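Local atomic coordinates of gluconate kinase (Lactobacillus acidophilus, PDB entry 3LL3), a protein that binds ATP and D-xylulose and, as a member of the FGGY family of carbohydrate kinases, probably transfers phosphate from ATP to a sugar substrate such as gluconate. Residues Leu334-Tyr339 against Gly354-Leu359. Numbering follows the deposited sequence.
Sequences LIFLPY and GSFVGL
I335 and V357 exchange two backbone hydrogen bonds: I335 N reaches V357 O at 2.9 Å, and V357 N reaches I335 O at 2.7 Å, both nearly straight. Two residues on, L337 and S355 repeat the exchange. L337 N to S355 O, at 2.8 Å, is the more bent bond (137° at the hydrogen), whereas S355 N meets a lone pair of L337 O. Between these hydrogen-bonded pairs lies the non-hydrogen-bonded pair F336–F356, where CA-H...O contacts run from F356 CA to I335 O and from F336 CA to S355 O. The result is a two-stranded antiparallel ribbon in the C-terminal FGGY domain, its strands linked by a long connection without helix or strand that carries residues of the DXP pocket, G341 to R344 and A350. The ribbon continues across the dimer interface: 354-359 also pairs antiparallel with a strand of the second subunit, so one sheet spans both chains. I335, L337, S355 and V357 share one face, with V357 against I481 of helix 465-485. On the other, F336 swings its ring out anti to the backbone N (chi1 180°), which sets CD1 3.4 Å above the centre of the F356 ring; the two planes meet at 46°. L334 CD2 approaches F356 CD1 at 4.0 Å, while L334 CD1 touches L359 CD2 at 3.8 Å. Helix 365-388 packs against L334 through A371 and against F356 through V372. G358 has a positive phi, with backbone angles that call for glycine.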
loop_
_atom_site.group_PDB
_atom_site.type_symbol
_atom_site.label_atom_id
_atom_site.label_comp_id
_atom_site.label_asym_id
_atom_site.label_seq_id
_atom_site.Cartn_x
_atom_site.Cartn_y
_atom_site.Cartn_z
ATOM N N LEU A 334 -5.697 -7.997 -3.590
ATOM C CA LEU A 334 -5.177 -6.780 -2.999
ATOM C C LEU A 334 -5.009 -6.989 -1.485
ATOM O O LEU A 334 -5.935 -7.423 -0.814
ATOM C CB LEU A 334 -6.095 -5.601 -3.308
ATOM C CG LEU A 334 -5.679 -4.268 -2.680
ATOM C CD1 LEU A 334 -4.286 -3.850 -3.175
ATOM C CD2 LEU A 334 -6.714 -3.207 -2.978
ATOM N N ILE A 335 -3.821 -6.696 -0.960
ATOM C CA ILE A 335 -3.561 -6.797 0.472
ATOM C C ILE A 335 -3.595 -5.426 1.161
ATOM O O ILE A 335 -2.974 -4.463 0.688
ATOM C CB ILE A 335 -2.197 -7.446 0.757
ATOM C CG1 ILE A 335 -2.207 -8.915 0.328
ATOM C CG2 ILE A 335 -1.836 -7.305 2.260
ATOM C CD1 ILE A 335 -3.367 -9.710 0.902
ATOM N N PHE A 336 -4.321 -5.349 2.274
ATOM C CA PHE A 336 -4.326 -4.168 3.122
ATOM C C PHE A 336 -3.794 -4.542 4.496
ATOM O O PHE A 336 -4.453 -5.288 5.232
ATOM C CB PHE A 336 -5.732 -3.581 3.260
ATOM C CG PHE A 336 -5.796 -2.347 4.132
ATOM C CD1 PHE A 336 -5.269 -1.133 3.698
ATOM C CD2 PHE A 336 -6.392 -2.393 5.382
ATOM C CE1 PHE A 336 -5.339 0.010 4.501
ATOM C CE2 PHE A 336 -6.462 -1.268 6.184
ATOM C CZ PHE A 336 -5.936 -0.068 5.755
ATOM N N LEU A 337 -2.604 -4.050 4.834
ATOM C CA LEU A 337 -2.113 -4.192 6.209
ATOM C C LEU A 337 -2.706 -3.034 7.020
ATOM O O LEU A 337 -2.467 -1.873 6.709
ATOM C CB LEU A 337 -0.578 -4.188 6.266
ATOM C CG LEU A 337 0.180 -5.231 5.428
ATOM C CD1 LEU A 337 1.709 -5.092 5.576
ATOM C CD2 LEU A 337 -0.258 -6.635 5.809
ATOM N N PRO A 338 -3.501 -3.350 8.055
ATOM C CA PRO A 338 -4.344 -2.336 8.712
ATOM C C PRO A 338 -3.659 -1.508 9.800
ATOM O O PRO A 338 -4.354 -0.810 10.539
ATOM C CB PRO A 338 -5.450 -3.165 9.372
ATOM C CG PRO A 338 -4.912 -4.550 9.483
ATOM C CD PRO A 338 -3.698 -4.699 8.609
ATOM N N TYR A 339 -2.336 -1.555 9.891
ATOM C CA TYR A 339 -1.670 -0.991 11.064
ATOM C C TYR A 339 -1.592 0.531 11.118
ATOM O O TYR A 339 -0.520 1.077 11.359
ATOM C CB TYR A 339 -0.268 -1.550 11.181
ATOM C CG TYR A 339 -0.153 -3.019 10.882
ATOM C CD1 TYR A 339 -0.941 -3.956 11.535
ATOM C CD2 TYR A 339 0.802 -3.473 9.996
ATOM C CE1 TYR A 339 -0.788 -5.317 11.274
ATOM C CE2 TYR A 339 0.945 -4.805 9.716
ATOM C CZ TYR A 339 0.159 -5.727 10.359
ATOM O OH TYR A 339 0.351 -7.058 10.057
ATOM N N GLY A 354 0.029 1.522 8.039
ATOM C CA GLY A 354 -0.791 0.730 7.130
ATOM C C GLY A 354 -0.292 0.746 5.688
ATOM O O GLY A 354 0.446 1.659 5.317
ATOM N N SER A 355 -0.686 -0.254 4.891
ATOM C CA SER A 355 -0.290 -0.350 3.482
ATOM C C SER A 355 -1.392 -0.995 2.634
ATOM O O SER A 355 -2.106 -1.884 3.113
ATOM C CB SER A 355 0.978 -1.210 3.325
ATOM O OG SER A 355 2.060 -0.702 4.090
ATOM N N PHE A 356 -1.527 -0.547 1.386
ATOM C CA PHE A 356 -2.200 -1.327 0.354
ATOM C C PHE A 356 -1.101 -1.895 -0.509
ATOM O O PHE A 356 -0.331 -1.124 -1.068
ATOM C CB PHE A 356 -3.077 -0.447 -0.552
ATOM C CG PHE A 356 -4.387 -0.021 0.070
ATOM C CD1 PHE A 356 -5.496 -0.859 0.028
ATOM C CD2 PHE A 356 -4.515 1.231 0.660
ATOM C CE1 PHE A 356 -6.712 -0.465 0.575
ATOM C CE2 PHE A 356 -5.726 1.639 1.225
ATOM C CZ PHE A 356 -6.823 0.787 1.201
ATOM N N VAL A 357 -1.026 -3.212 -0.662
ATOM C CA VAL A 357 -0.026 -3.797 -1.567
ATOM C C VAL A 357 -0.642 -4.761 -2.583
ATOM O O VAL A 357 -1.399 -5.660 -2.215
ATOM C CB VAL A 357 1.121 -4.517 -0.795
ATOM C CG1 VAL A 357 2.165 -5.101 -1.774
ATOM C CG2 VAL A 357 1.790 -3.573 0.193
ATOM N N GLY A 358 -0.307 -4.576 -3.863
ATOM C CA GLY A 358 -0.806 -5.445 -4.916
ATOM C C GLY A 358 -1.736 -4.775 -5.915
ATOM O O GLY A 358 -2.544 -5.431 -6.547
ATOM N N LEU A 359 -1.631 -3.461 -6.050
ATOM C CA LEU A 359 -2.544 -2.712 -6.903
ATOM C C LEU A 359 -2.236 -2.880 -8.403
ATOM O O LEU A 359 -1.086 -3.050 -8.819
ATOM C CB LEU A 359 -2.534 -1.225 -6.552
ATOM C CG LEU A 359 -3.103 -0.727 -5.224
ATOM C CD1 LEU A 359 -2.568 0.668 -4.936
ATOM C CD2 LEU A 359 -4.636 -0.722 -5.254
#